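Local coordinates for unsaturated glucuronyl hydrolase (Streptococcus agalactiae, PDB 2ZZR), which hydrolyses unsaturated hyaluronan, chondroitin and heparin disaccharides, releasing the 4-deoxy-4,5-didehydro uronic acid from both (1->3) and (1->4) glycosidic linkages, at residues A[385-388]-A[392-395]; A[80-85]-A[127-132]; A[316-321]-A[329-334]; A[25-30]-A[338-343]. All coordinates share one frame; numbering follows the deposited sequence. Where two conformers were deposited one is given.

How the contacts relate
Contacts 2, 3 and 4 each join two helices of an alpha barrel, and contact 1 joins the last helix to the tail that follows it. Along the chain, contact 4 (25-30 with 338-343) spans the longest loop, enclosing contact 2 (80-85 with 127-132) and contact 3 (316-321 with 329-334); contact 1 (385-388 with 392-395) follows at the C-terminal end. Contact 1 lies in the middle, its centre about 12 Å from that of contact 2 and about 14 Å from those of contacts 3 and 4, and it touches all three. Contacts 3 and 4 share helix 328-346, with centres about 17 Å apart, whereas contacts 2 and 3 are about 26 Å apart. The last helix and the chain end thus connect early and late helices.

Contact 1. Residues A[385-388]-A[392-395]; sequences ALIR and DWEL
Trp393 CE3 lies 4.0 Å over one face of the Arg388 guanidinium, displaced from its centre, while Leu395 CA sits over one face of the indole. The guanidinium and indole planes stand 69° apart, so the pair does not stack. Instead the extended arginine chain passes the six-membered ring, with Arg388 CG 3.8 Å from Trp393 CE3 and Arg388 NE 3.9 Å from Trp393 CZ3. Nearer the pyrrole part, Ile387 CG2 approaches Trp393 CD1 obliquely at 3.7 Å. With Trp393 CG anti to the backbone N (chi1 179°), the indole is carried back against the helix. Arg388 NH2 packs 3.6 Å from Leu395 CD2, yet its polar partner is Tyr253 OH; Glu384 and Glu316 take NE and NH1 in salt bridges, which would fix the guanidinium in position. The indole NE1 binds Glu82 OE1. One water joins the backbones, donating to Arg388 O at 2.9 Å and accepting from Trp393 N at 3.0 Å. The arrangement is that of a C-terminal tail folded back on the final helix, 376-390, of the alpha barrel found in glycoside hydrolase family 88.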
loop_
_atom_site.group_PDB
_atom_site.type_symbol
_atom_site.label_atom_id
_atom_site.label_comp_id
_atom_site.label_asym_id
_atom_site.label_seq_id
_atom_site.Cartn_x
_atom_site.Cartn_y
_atom_site.Cartn_z
ATOM N N ALA A 385 3.503 1.144 9.745
ATOM C CA ALA A 385 4.934 1.407 9.912
ATOM C C ALA A 385 5.289 1.506 11.390
ATOM O O ALA A 385 6.283 0.929 11.840
ATOM C CB ALA A 385 5.346 2.684 9.185
ATOM N N LEU A 386 4.463 2.233 12.141
ATOM C CA LEU A 386 4.684 2.385 13.576
ATOM C C LEU A 386 4.680 1.031 14.283
ATOM O O LEU A 386 5.604 0.724 15.065
ATOM C CB LEU A 386 3.636 3.321 14.179
ATOM C CG LEU A 386 3.763 4.793 13.771
ATOM C CD1 LEU A 386 2.594 5.591 14.381
ATOM C CD2 LEU A 386 5.109 5.383 14.185
ATOM N N ILE A 387 3.658 0.224 13.989
ATOM C CA ILE A 387 3.505 -1.112 14.577
ATOM C C ILE A 387 4.638 -2.056 14.131
ATOM O O ILE A 387 5.167 -2.821 14.945
ATOM C CB ILE A 387 2.092 -1.719 14.288
ATOM C CG1 ILE A 387 0.985 -0.909 14.995
ATOM C CG2 ILE A 387 2.011 -3.219 14.658
ATOM C CD1 ILE A 387 1.050 -0.889 16.539
ATOM N N ARG A 388 5.022 -1.977 12.855
ATOM C CA ARG A 388 6.189 -2.718 12.353
ATOM C C ARG A 388 7.447 -2.447 13.182
ATOM O O ARG A 388 8.180 -3.376 13.531
ATOM C CB ARG A 388 6.468 -2.374 10.885
ATOM C CG ARG A 388 5.649 -3.184 9.881
ATOM C CD ARG A 388 5.882 -2.652 8.464
ATOM N NE ARG A 388 5.285 -3.527 7.453
ATOM C CZ ARG A 388 5.867 -4.624 6.970
ATOM N NH1 ARG A 388 7.078 -4.988 7.389
ATOM N NH2 ARG A 388 5.238 -5.365 6.066
ATOM N N ASP A 392 7.239 -7.332 16.734
ATOM C CA ASP A 392 7.431 -8.280 15.648
ATOM C C ASP A 392 6.049 -8.522 15.065
ATOM O O ASP A 392 5.303 -9.377 15.536
ATOM C CB ASP A 392 8.061 -9.582 16.160
ATOM C CG ASP A 392 8.183 -10.646 15.074
ATOM O OD1 ASP A 392 8.231 -11.841 15.418
ATOM O OD2 ASP A 392 8.218 -10.291 13.869
ATOM N N TRP A 393 5.700 -7.733 14.051
ATOM C CA TRP A 393 4.328 -7.733 13.548
ATOM C C TRP A 393 4.071 -8.843 12.527
ATOM O O TRP A 393 4.800 -8.979 11.545
ATOM C CB TRP A 393 3.961 -6.356 12.973
ATOM C CG TRP A 393 2.559 -6.314 12.425
ATOM C CD1 TRP A 393 1.401 -6.524 13.116
ATOM C CD2 TRP A 393 2.175 -6.046 11.066
ATOM N NE1 TRP A 393 0.313 -6.409 12.270
ATOM C CE2 TRP A 393 0.760 -6.112 11.011
ATOM C CE3 TRP A 393 2.887 -5.751 9.894
ATOM C CZ2 TRP A 393 0.039 -5.901 9.824
ATOM C CZ3 TRP A 393 2.168 -5.543 8.712
ATOM C CH2 TRP A 393 0.759 -5.613 8.691
ATOM N N GLU A 394 3.041 -9.648 12.787
ATOM C CA GLU A 394 2.581 -10.653 11.843
ATOM C C GLU A 394 1.753 -9.987 10.739
ATOM O O GLU A 394 0.669 -9.458 11.002
ATOM C CB GLU A 394 1.741 -11.725 12.552
ATOM C CG GLU A 394 1.378 -12.901 11.656
ATOM C CD GLU A 394 0.478 -13.934 12.330
ATOM O OE1 GLU A 394 0.179 -14.960 11.682
ATOM O OE2 GLU A 394 0.081 -13.734 13.505
ATOM N N LEU A 395 2.258 -10.032 9.505
ATOM C CA LEU A 395 1.607 -9.324 8.390
ATOM C C LEU A 395 0.189 -9.785 8.123
ATOM O O LEU A 395 -0.078 -10.989 8.058
ATOM C CB LEU A 395 2.424 -9.482 7.101
ATOM C CG LEU A 395 3.515 -8.447 6.833
ATOM C CD1 LEU A 395 4.551 -8.413 7.945
ATOM C CD2 LEU A 395 4.186 -8.748 5.498
HETATM O O HOH W 1 7.715 -6.057 12.560
#

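Contact 2. Residues A[80-85]-A[127-132]; sequences AYEYNQ and YRINGD
Tyr81 holds its CG anti to the backbone N (chi1 177°), and Ile129 places CG2 in the same relation to its own N while CG1 stands beside it (chi1 -68°); together these settings bring the phenol and the branched methyl against each other. Ile129 CG2 comes to the ring at its edge, in the plane, 3.7 Å from Tyr81 CE1. The other branch of the isoleucine turns to the neighbouring residue of the facing helix: Ile129 CD1 lies 4.0 Å from Glu82 CG and 4.0 Å from Glu82 OE1, so that Ile129 fits between the two side chains. The helices keep their distance, the nearest CA atoms, of Glu82 and Ile129, being 8.1 Å apart. Helices 70-84 and 115-130 meet close to their C-terminal ends on the surface of the alpha barrel. Both chains then leave the helix through a residue of positive phi, Gln85 and Gly131, and Asp132 at once caps the following helix with OD2 on Ala135 N. The contact rests on van der Waals packing, and Glu82 lends it both its CG and the flank of its carboxylate, whose polar bonds are made elsewhere, OE1 with Tyr396 OH and Trp393 NE1 and OE2 in a salt bridge to Lys391, partners that would favour the ionised form.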
loop_
_atom_site.group_PDB
_atom_site.type_symbol
_atom_site.label_atom_id
_atom_site.label_comp_id
_atom_site.label_asym_id
_atom_site.label_seq_id
_atom_site.Cartn_x
_atom_site.Cartn_y
_atom_site.Cartn_z
ATOM N N ALA A 80 -4.393 -1.017 16.044
ATOM C CA ALA A 80 -4.586 -0.455 17.381
ATOM C C ALA A 80 -4.873 -1.570 18.388
ATOM O O ALA A 80 -4.342 -1.559 19.509
ATOM C CB ALA A 80 -5.727 0.566 17.363
ATOM N N TYR A 81 -5.703 -2.528 17.977
ATOM C CA TYR A 81 -6.064 -3.675 18.808
ATOM C C TYR A 81 -4.852 -4.535 19.171
ATOM O O TYR A 81 -4.747 -5.029 20.295
ATOM C CB TYR A 81 -7.138 -4.527 18.125
ATOM C CG TYR A 81 -7.513 -5.771 18.898
ATOM C CD1 TYR A 81 -7.140 -7.037 18.446
ATOM C CD2 TYR A 81 -8.228 -5.681 20.095
ATOM C CE1 TYR A 81 -7.479 -8.184 19.162
ATOM C CE2 TYR A 81 -8.567 -6.815 20.814
ATOM C CZ TYR A 81 -8.190 -8.060 20.346
ATOM O OH TYR A 81 -8.526 -9.188 21.053
ATOM N N GLU A 82 -3.936 -4.713 18.222
ATOM C CA GLU A 82 -2.691 -5.423 18.505
ATOM C C GLU A 82 -1.850 -4.694 19.538
ATOM O O GLU A 82 -1.141 -5.324 20.323
ATOM C CB GLU A 82 -1.880 -5.616 17.233
ATOM C CG GLU A 82 -2.556 -6.537 16.246
ATOM C CD GLU A 82 -1.583 -7.122 15.265
ATOM O OE1 GLU A 82 -1.846 -7.044 14.049
ATOM O OE2 GLU A 82 -0.558 -7.663 15.719
ATOM N N TYR A 83 -1.935 -3.368 19.528
ATOM C CA TYR A 83 -1.172 -2.545 20.447
ATOM C C TYR A 83 -1.701 -2.595 21.880
ATOM O O TYR A 83 -0.912 -2.693 22.816
ATOM C CB TYR A 83 -1.111 -1.096 19.964
ATOM C CG TYR A 83 -0.305 -0.196 20.872
ATOM C CD1 TYR A 83 1.091 -0.228 20.851
ATOM C CD2 TYR A 83 -0.935 0.680 21.758
ATOM C CE1 TYR A 83 1.836 0.592 21.675
ATOM C CE2 TYR A 83 -0.197 1.505 22.593
ATOM C CZ TYR A 83 1.189 1.454 22.549
ATOM O OH TYR A 83 1.933 2.267 23.368
ATOM N N ASN A 84 -3.019 -2.524 22.055
ATOM C CA ASN A 84 -3.577 -2.405 23.414
ATOM C C ASN A 84 -4.577 -3.479 23.876
ATOM O O ASN A 84 -5.048 -3.427 25.020
ATOM C CB ASN A 84 -4.107 -0.979 23.675
ATOM C CG ASN A 84 -5.402 -0.663 22.922
ATOM O OD1 ASN A 84 -5.822 0.495 22.859
ATOM N ND2 ASN A 84 -6.041 -1.680 22.362
ATOM N N GLN A 85 -4.887 -4.432 22.992
ATOM C CA GLN A 85 -5.786 -5.555 23.304
ATOM C C GLN A 85 -7.157 -5.124 23.862
ATOM O O GLN A 85 -7.768 -5.849 24.653
ATOM C CB GLN A 85 -5.102 -6.561 24.251
ATOM C CG GLN A 85 -3.795 -7.171 23.729
ATOM C CD GLN A 85 -2.582 -6.263 23.910
ATOM O OE1 GLN A 85 -2.433 -5.590 24.932
ATOM N NE2 GLN A 85 -1.703 -6.253 22.916
ATOM N N TYR A 127 -8.348 -12.868 10.823
ATOM C CA TYR A 127 -7.940 -14.266 10.769
ATOM C C TYR A 127 -6.543 -14.487 11.361
ATOM O O TYR A 127 -6.339 -15.442 12.112
ATOM C CB TYR A 127 -8.029 -14.844 9.356
ATOM C CG TYR A 127 -7.727 -16.328 9.334
ATOM C CD1 TYR A 127 -6.521 -16.807 8.820
ATOM C CD2 TYR A 127 -8.632 -17.250 9.869
ATOM C CE1 TYR A 127 -6.235 -18.172 8.810
ATOM C CE2 TYR A 127 -8.352 -18.619 9.870
ATOM C CZ TYR A 127 -7.154 -19.068 9.342
ATOM O OH TYR A 127 -6.865 -20.411 9.341
ATOM N N ARG A 128 -5.594 -13.610 11.023
ATOM C CA ARG A 128 -4.247 -13.652 11.612
ATOM C C ARG A 128 -4.305 -13.553 13.130
ATOM O O ARG A 128 -3.584 -14.263 13.842
ATOM C CB ARG A 128 -3.384 -12.489 11.118
ATOM C CG ARG A 128 -3.192 -12.413 9.629
ATOM C CD ARG A 128 -2.303 -13.511 9.121
ATOM N NE ARG A 128 -1.814 -13.180 7.786
ATOM C CZ ARG A 128 -1.524 -14.068 6.845
ATOM N NH1 ARG A 128 -1.073 -13.647 5.673
ATOM N NH2 ARG A 128 -1.664 -15.369 7.070
ATOM N N ILE A 129 -5.158 -12.652 13.607
ATOM C CA ILE A 129 -5.187 -12.265 15.011
ATOM C C ILE A 129 -5.864 -13.323 15.889
ATOM O O ILE A 129 -5.327 -13.700 16.940
ATOM C CB ILE A 129 -5.822 -10.862 15.192
ATOM C CG1 ILE A 129 -4.904 -9.792 14.584
ATOM C CG2 ILE A 129 -6.084 -10.561 16.675
ATOM C CD1 ILE A 129 -5.557 -8.429 14.368
ATOM N N ASN A 130 -7.023 -13.811 15.455
ATOM C CA ASN A 130 -7.786 -14.767 16.266
ATOM C C ASN A 130 -8.408 -15.957 15.520
ATOM O O ASN A 130 -9.155 -16.741 16.110
ATOM C CB ASN A 130 -8.834 -14.025 17.122
ATOM C CG ASN A 130 -9.858 -13.254 16.286
ATOM O OD1 ASN A 130 -10.242 -12.138 16.633
ATOM N ND2 ASN A 130 -10.302 -13.850 15.197
ATOM N N GLY A 131 -8.110 -16.093 14.231
ATOM C CA GLY A 131 -8.599 -17.225 13.444
ATOM C C GLY A 131 -10.093 -17.246 13.147
ATOM O O GLY A 131 -10.637 -18.299 12.807
ATOM N N ASP A 132 -10.751 -16.090 13.252
ATOM C CA ASP A 132 -12.203 -15.998 13.018
ATOM C C ASP A 132 -12.613 -16.627 11.683
ATOM O O ASP A 132 -12.095 -16.261 10.625
ATOM C CB ASP A 132 -12.690 -14.549 13.121
ATOM C CG ASP A 132 -14.200 -14.435 13.028
ATOM O OD1 ASP A 132 -14.863 -14.516 14.089
ATOM O OD2 ASP A 132 -14.725 -14.301 11.897
#

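Contact 3. Residues A[316-321]-A[329-334]; sequences EMLKYL and ETYKYA
Leu321 and Tyr331 meet at about a right angle, Leu321 CD2 touching the edge of the phenol ring near its plane, 3.8 Å from Tyr331 CD1. Leu321 reaches there with CG anti to its backbone N (chi1 -162°), whereas Tyr331 keeps CG beside the N and anti to the carbonyl carbon (chi1 -69°), which swings the ring across to the other segment. Leu318 lies over the base of the tyrosine side chain. It was modelled in two conformers, and the one described has an eclipsed-leaning chi1 of -104°, so its exact contacts are less certain: CD1 stands 3.7 Å from Tyr331 CB, and CD2 3.7 Å from Lys332 CA. The two segments form a helical hairpin of the alpha barrel, the end of helix 304-318 and the start of helix 328-346, which turns back past it after a short loop. Tyr331 reaches on to helix 265-280, where its hydroxyl is hydrogen-bonded to Asn276 OD1 and its ring meets Phe271 edge-to-face. Lys332 offers little but its backbone and CB, since its chain leads away and bends at the end. On the first segment the extended Lys319 chain runs alongside Glu316, its NZ donating to OE2 at 2.8 Å on the syn side in a salt bridge. Met317 O accepts from both Tyr320 N and Leu321 N.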
loop_
_atom_site.group_PDB
_atom_site.type_symbol
_atom_site.label_atom_id
_atom_site.label_comp_id
_atom_site.label_asym_id
_atom_site.label_seq_id
_atom_site.Cartn_x
_atom_site.Cartn_y
_atom_site.Cartn_z
ATOM N N GLU A 316 9.892 -4.236 5.307
ATOM C CA GLU A 316 9.667 -5.610 4.862
ATOM C C GLU A 316 10.879 -6.231 4.157
ATOM O O GLU A 316 11.310 -7.330 4.514
ATOM C CB GLU A 316 8.421 -5.689 3.969
ATOM C CG GLU A 316 8.021 -7.114 3.572
ATOM C CD GLU A 316 7.699 -8.002 4.777
ATOM O OE1 GLU A 316 7.826 -9.238 4.635
ATOM O OE2 GLU A 316 7.317 -7.472 5.855
ATOM N N MET A 317 11.425 -5.530 3.164
ATOM C CA MET A 317 12.557 -6.061 2.394
ATOM C C MET A 317 13.786 -6.332 3.266
ATOM O O MET A 317 14.526 -7.287 3.024
ATOM C CB MET A 317 12.941 -5.110 1.265
ATOM C CG MET A 317 13.964 -5.696 0.277
ATOM S SD MET A 317 13.222 -6.724 -1.015
ATOM C CE MET A 317 13.143 -8.316 -0.207
ATOM N N LEU A 318 13.986 -5.480 4.271
ATOM C CA LEU A 318 15.135 -5.572 5.174
ATOM C C LEU A 318 15.147 -6.859 5.989
ATOM O O LEU A 318 16.191 -7.265 6.514
ATOM C CB LEU A 318 15.186 -4.354 6.104
ATOM C CG LEU A 318 16.222 -3.255 5.821
ATOM C CD1 LEU A 318 16.696 -3.200 4.364
ATOM C CD2 LEU A 318 15.704 -1.905 6.292
ATOM N N LYS A 319 13.989 -7.507 6.092
ATOM C CA LYS A 319 13.912 -8.817 6.755
ATOM C C LYS A 319 14.717 -9.869 5.990
ATOM O O LYS A 319 15.189 -10.846 6.579
ATOM C CB LYS A 319 12.463 -9.297 6.873
ATOM C CG LYS A 319 11.592 -8.434 7.748
ATOM C CD LYS A 319 10.151 -8.875 7.670
ATOM C CE LYS A 319 9.255 -7.981 8.519
ATOM N NZ LYS A 319 7.830 -8.420 8.399
ATOM N N TYR A 320 14.892 -9.647 4.686
ATOM C CA TYR A 320 15.456 -10.646 3.778
ATOM C C TYR A 320 16.782 -10.238 3.156
ATOM O O TYR A 320 17.587 -11.099 2.787
ATOM C CB TYR A 320 14.457 -10.965 2.661
ATOM C CG TYR A 320 13.119 -11.391 3.194
ATOM C CD1 TYR A 320 12.043 -10.500 3.230
ATOM C CD2 TYR A 320 12.935 -12.677 3.701
ATOM C CE1 TYR A 320 10.811 -10.888 3.745
ATOM C CE2 TYR A 320 11.708 -13.070 4.220
ATOM C CZ TYR A 320 10.657 -12.174 4.234
ATOM O OH TYR A 320 9.450 -12.582 4.755
ATOM N N LEU A 321 16.993 -8.933 3.014
ATOM C CA LEU A 321 18.175 -8.423 2.311
ATOM C C LEU A 321 19.451 -8.930 2.985
ATOM O O LEU A 321 19.583 -8.824 4.212
ATOM C CB LEU A 321 18.161 -6.894 2.295
ATOM C CG LEU A 321 19.062 -6.200 1.271
ATOM C CD1 LEU A 321 18.563 -6.432 -0.149
ATOM C CD2 LEU A 321 19.103 -4.716 1.574
ATOM N N GLU A 329 22.394 -1.053 5.441
ATOM C CA GLU A 329 22.398 -0.102 6.538
ATOM C C GLU A 329 21.805 1.254 6.123
ATOM O O GLU A 329 21.058 1.875 6.891
ATOM C CB GLU A 329 23.805 0.072 7.105
ATOM C CG GLU A 329 23.834 1.081 8.224
ATOM C CD GLU A 329 25.023 0.922 9.122
ATOM O OE1 GLU A 329 26.129 1.335 8.710
ATOM O OE2 GLU A 329 24.838 0.402 10.246
ATOM N N THR A 330 22.131 1.699 4.912
ATOM C CA THR A 330 21.523 2.922 4.366
ATOM C C THR A 330 19.991 2.830 4.349
ATOM O O THR A 330 19.317 3.769 4.781
ATOM C CB THR A 330 22.073 3.258 2.971
ATOM O OG1 THR A 330 23.500 3.337 3.035
ATOM C CG2 THR A 330 21.531 4.607 2.479
ATOM N N TYR A 331 19.449 1.706 3.876
ATOM C CA TYR A 331 17.993 1.502 3.869
ATOM C C TYR A 331 17.399 1.567 5.270
ATOM O O TYR A 331 16.352 2.184 5.473
ATOM C CB TYR A 331 17.602 0.175 3.208
ATOM C CG TYR A 331 17.823 0.082 1.710
ATOM C CD1 TYR A 331 18.447 -1.036 1.159
ATOM C CD2 TYR A 331 17.388 1.092 0.841
ATOM C CE1 TYR A 331 18.643 -1.158 -0.219
ATOM C CE2 TYR A 331 17.584 0.981 -0.549
ATOM C CZ TYR A 331 18.213 -0.143 -1.064
ATOM O OH TYR A 331 18.422 -0.271 -2.420
ATOM N N LYS A 332 18.063 0.938 6.238
ATOM C CA LYS A 332 17.589 0.975 7.622
ATOM C C LYS A 332 17.497 2.414 8.122
ATOM O O LYS A 332 16.486 2.826 8.697
ATOM C CB LYS A 332 18.499 0.153 8.543
ATOM C CG LYS A 332 18.072 0.156 10.009
ATOM C CD LYS A 332 19.274 -0.086 10.921
ATOM C CE LYS A 332 18.901 0.077 12.389
ATOM N NZ LYS A 332 18.134 -1.089 12.897
ATOM N N TYR A 333 18.559 3.177 7.899
ATOM C CA TYR A 333 18.583 4.555 8.345
ATOM C C TYR A 333 17.612 5.415 7.549
ATOM O O TYR A 333 16.980 6.301 8.114
ATOM C CB TYR A 333 20.010 5.109 8.337
ATOM C CG TYR A 333 20.742 4.749 9.605
ATOM C CD1 TYR A 333 21.310 3.479 9.774
ATOM C CD2 TYR A 333 20.826 5.656 10.659
ATOM C CE1 TYR A 333 21.966 3.136 10.954
ATOM C CE2 TYR A 333 21.479 5.324 11.844
ATOM C CZ TYR A 333 22.043 4.063 11.984
ATOM O OH TYR A 333 22.685 3.736 13.154
ATOM N N ALA A 334 17.464 5.114 6.262
ATOM C CA ALA A 334 16.496 5.808 5.406
ATOM C C ALA A 334 15.070 5.669 5.932
ATOM O O ALA A 334 14.360 6.660 6.056
ATOM C CB ALA A 334 16.591 5.324 3.962
#

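Contact 4. Residues A[25-30]-A[338-343]; sequences KIEVEE and MLRSLI
Helix 25-46, the first long helix of the alpha barrel, meets helix 328-346 from near the end of the chain, and a two-pronged salt bridge between Glu27 and Arg340 ties them together. The guanidinium presents its end, with one nitrogen to each carboxylate oxygen. Arg340 NH1 donates to Glu27 OE2 at 2.8 Å along an almost perfectly straight line (179°), and OE2 lies in the guanidinium plane, although seen from the acid the nitrogen stands well above the carboxylate plane. The second bond, from Arg340 NH2 to Glu27 OE1, is longer at 3.1 Å and more bent, arriving on the syn side of the oxygen. The unevenness fits the twist between the two flat groups, whose planes are 55° apart. Glu27 reaches out with an extended chain beyond CG; Arg340 starts out extended and bends at chi3 (-68°), which turns its end toward the acid. Neither group depends on the other alone. Glu27 OE1 also accepts from Thr24 N, just ahead of the helix, while Arg340 NH1 makes a salt bridge with Glu344 and NH2 a hydrogen bond to Arg21 O. Gripped at both oxygens, near the start of its own helix, Glu27 is probably ionised, and the shared network should hold the arginine's rotation while linking sequence-distant helices by charge.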
loop_
_atom_site.group_PDB
_atom_site.type_symbol
_atom_site.label_atom_id
_atom_site.label_comp_id
_atom_site.label_asym_id
_atom_site.label_seq_id
_atom_site.Cartn_x
_atom_site.Cartn_y
_atom_site.Cartn_z
ATOM N N LYS A 25 12.117 3.551 21.187
ATOM C CA LYS A 25 10.871 2.938 21.596
ATOM C C LYS A 25 9.861 3.974 22.099
ATOM O O LYS A 25 8.689 3.925 21.725
ATOM C CB LYS A 25 11.117 1.853 22.646
ATOM C CG LYS A 25 9.870 1.083 23.022
ATOM C CD LYS A 25 10.148 0.018 24.056
ATOM C CE LYS A 25 8.854 -0.635 24.502
ATOM N NZ LYS A 25 9.049 -1.514 25.687
ATOM N N ILE A 26 10.313 4.914 22.928
ATOM C CA ILE A 26 9.410 5.946 23.445
ATOM C C ILE A 26 8.874 6.860 22.344
ATOM O O ILE A 26 7.707 7.239 22.378
ATOM C CB ILE A 26 10.022 6.763 24.636
ATOM C CG1 ILE A 26 8.949 7.628 25.309
ATOM C CG2 ILE A 26 11.192 7.620 24.189
ATOM C CD1 ILE A 26 7.825 6.831 25.947
ATOM N N GLU A 27 9.712 7.183 21.360
ATOM C CA GLU A 27 9.285 8.031 20.239
ATOM C C GLU A 27 8.177 7.357 19.428
ATOM O O GLU A 27 7.147 7.975 19.131
ATOM C CB GLU A 27 10.464 8.404 19.342
ATOM C CG GLU A 27 11.392 9.468 19.941
ATOM C CD GLU A 27 12.639 9.698 19.111
ATOM O OE1 GLU A 27 13.228 8.714 18.616
ATOM O OE2 GLU A 27 13.039 10.871 18.955
ATOM N N VAL A 28 8.383 6.086 19.090
ATOM C CA VAL A 28 7.383 5.318 18.345
ATOM C C VAL A 28 6.124 5.073 19.188
ATOM O O VAL A 28 4.996 5.204 18.698
ATOM C CB VAL A 28 7.985 3.999 17.779
ATOM C CG1 VAL A 28 6.911 3.134 17.124
ATOM C CG2 VAL A 28 9.093 4.326 16.780
ATOM N N GLU A 29 6.326 4.748 20.464
ATOM C CA GLU A 29 5.234 4.523 21.409
ATOM C C GLU A 29 4.312 5.740 21.509
ATOM O O GLU A 29 3.089 5.607 21.480
ATOM C CB GLU A 29 5.826 4.241 22.779
ATOM C CG GLU A 29 5.019 3.356 23.668
ATOM C CD GLU A 29 5.846 2.903 24.853
ATOM O OE1 GLU A 29 6.227 3.770 25.669
ATOM O OE2 GLU A 29 6.132 1.696 24.955
ATOM N N GLU A 30 4.913 6.920 21.627
ATOM C CA GLU A 30 4.158 8.170 21.735
ATOM C C GLU A 30 3.409 8.516 20.441
ATOM O O GLU A 30 2.280 9.024 20.491
ATOM C CB GLU A 30 5.055 9.312 22.218
ATOM C CG GLU A 30 5.400 9.157 23.707
ATOM C CD GLU A 30 6.251 10.274 24.288
ATOM O OE1 GLU A 30 6.749 11.136 23.533
ATOM O OE2 GLU A 30 6.434 10.274 25.526
ATOM N N MET A 338 12.682 8.784 7.352
ATOM C CA MET A 338 11.393 9.022 6.710
ATOM C C MET A 338 10.255 8.927 7.722
ATOM O O MET A 338 9.397 9.810 7.789
ATOM C CB MET A 338 11.193 8.033 5.559
ATOM C CG MET A 338 12.219 8.188 4.424
ATOM S SD MET A 338 12.381 6.694 3.412
ATOM C CE MET A 338 10.930 6.872 2.387
ATOM N N LEU A 339 10.261 7.864 8.527
ATOM C CA LEU A 339 9.233 7.692 9.544
ATOM C C LEU A 339 9.319 8.784 10.616
ATOM O O LEU A 339 8.286 9.280 11.078
ATOM C CB LEU A 339 9.295 6.291 10.165
ATOM C CG LEU A 339 8.162 5.877 11.118
ATOM C CD1 LEU A 339 6.753 6.085 10.526
ATOM C CD2 LEU A 339 8.348 4.432 11.554
ATOM N N ARG A 340 10.540 9.153 11.004
ATOM C CA ARG A 340 10.732 10.248 11.963
ATOM C C ARG A 340 10.062 11.528 11.462
ATOM O O ARG A 340 9.329 12.178 12.207
ATOM C CB ARG A 340 12.213 10.517 12.242
ATOM C CG ARG A 340 12.424 11.682 13.219
ATOM C CD ARG A 340 13.888 11.956 13.521
ATOM N NE ARG A 340 14.522 10.882 14.287
ATOM C CZ ARG A 340 14.310 10.638 15.581
ATOM N NH1 ARG A 340 13.463 11.382 16.282
ATOM N NH2 ARG A 340 14.946 9.639 16.177
ATOM N N SER A 341 10.312 11.875 10.199
ATOM C CA SER A 341 9.696 13.057 9.598
ATOM C C SER A 341 8.170 12.974 9.593
ATOM O O SER A 341 7.494 13.958 9.900
ATOM C CB SER A 341 10.218 13.295 8.187
ATOM O OG SER A 341 11.525 13.833 8.228
ATOM N N LEU A 342 7.624 11.801 9.265
ATOM C CA LEU A 342 6.175 11.630 9.307
ATOM C C LEU A 342 5.631 11.898 10.714
ATOM O O LEU A 342 4.675 12.660 10.884
ATOM C CB LEU A 342 5.759 10.243 8.804
ATOM C CG LEU A 342 5.989 9.945 7.319
ATOM C CD1 LEU A 342 5.525 8.537 7.001
ATOM C CD2 LEU A 342 5.284 10.957 6.404
ATOM N N ILE A 343 6.264 11.289 11.716
ATOM C CA ILE A 343 5.845 11.436 13.106
ATOM C C ILE A 343 5.931 12.895 13.555
ATOM O O ILE A 343 4.978 13.430 14.139
ATOM C CB ILE A 343 6.715 10.560 14.056
ATOM C CG1 ILE A 343 6.437 9.071 13.827
ATOM C CG2 ILE A 343 6.453 10.920 15.525
ATOM C CD1 ILE A 343 7.510 8.153 14.412
#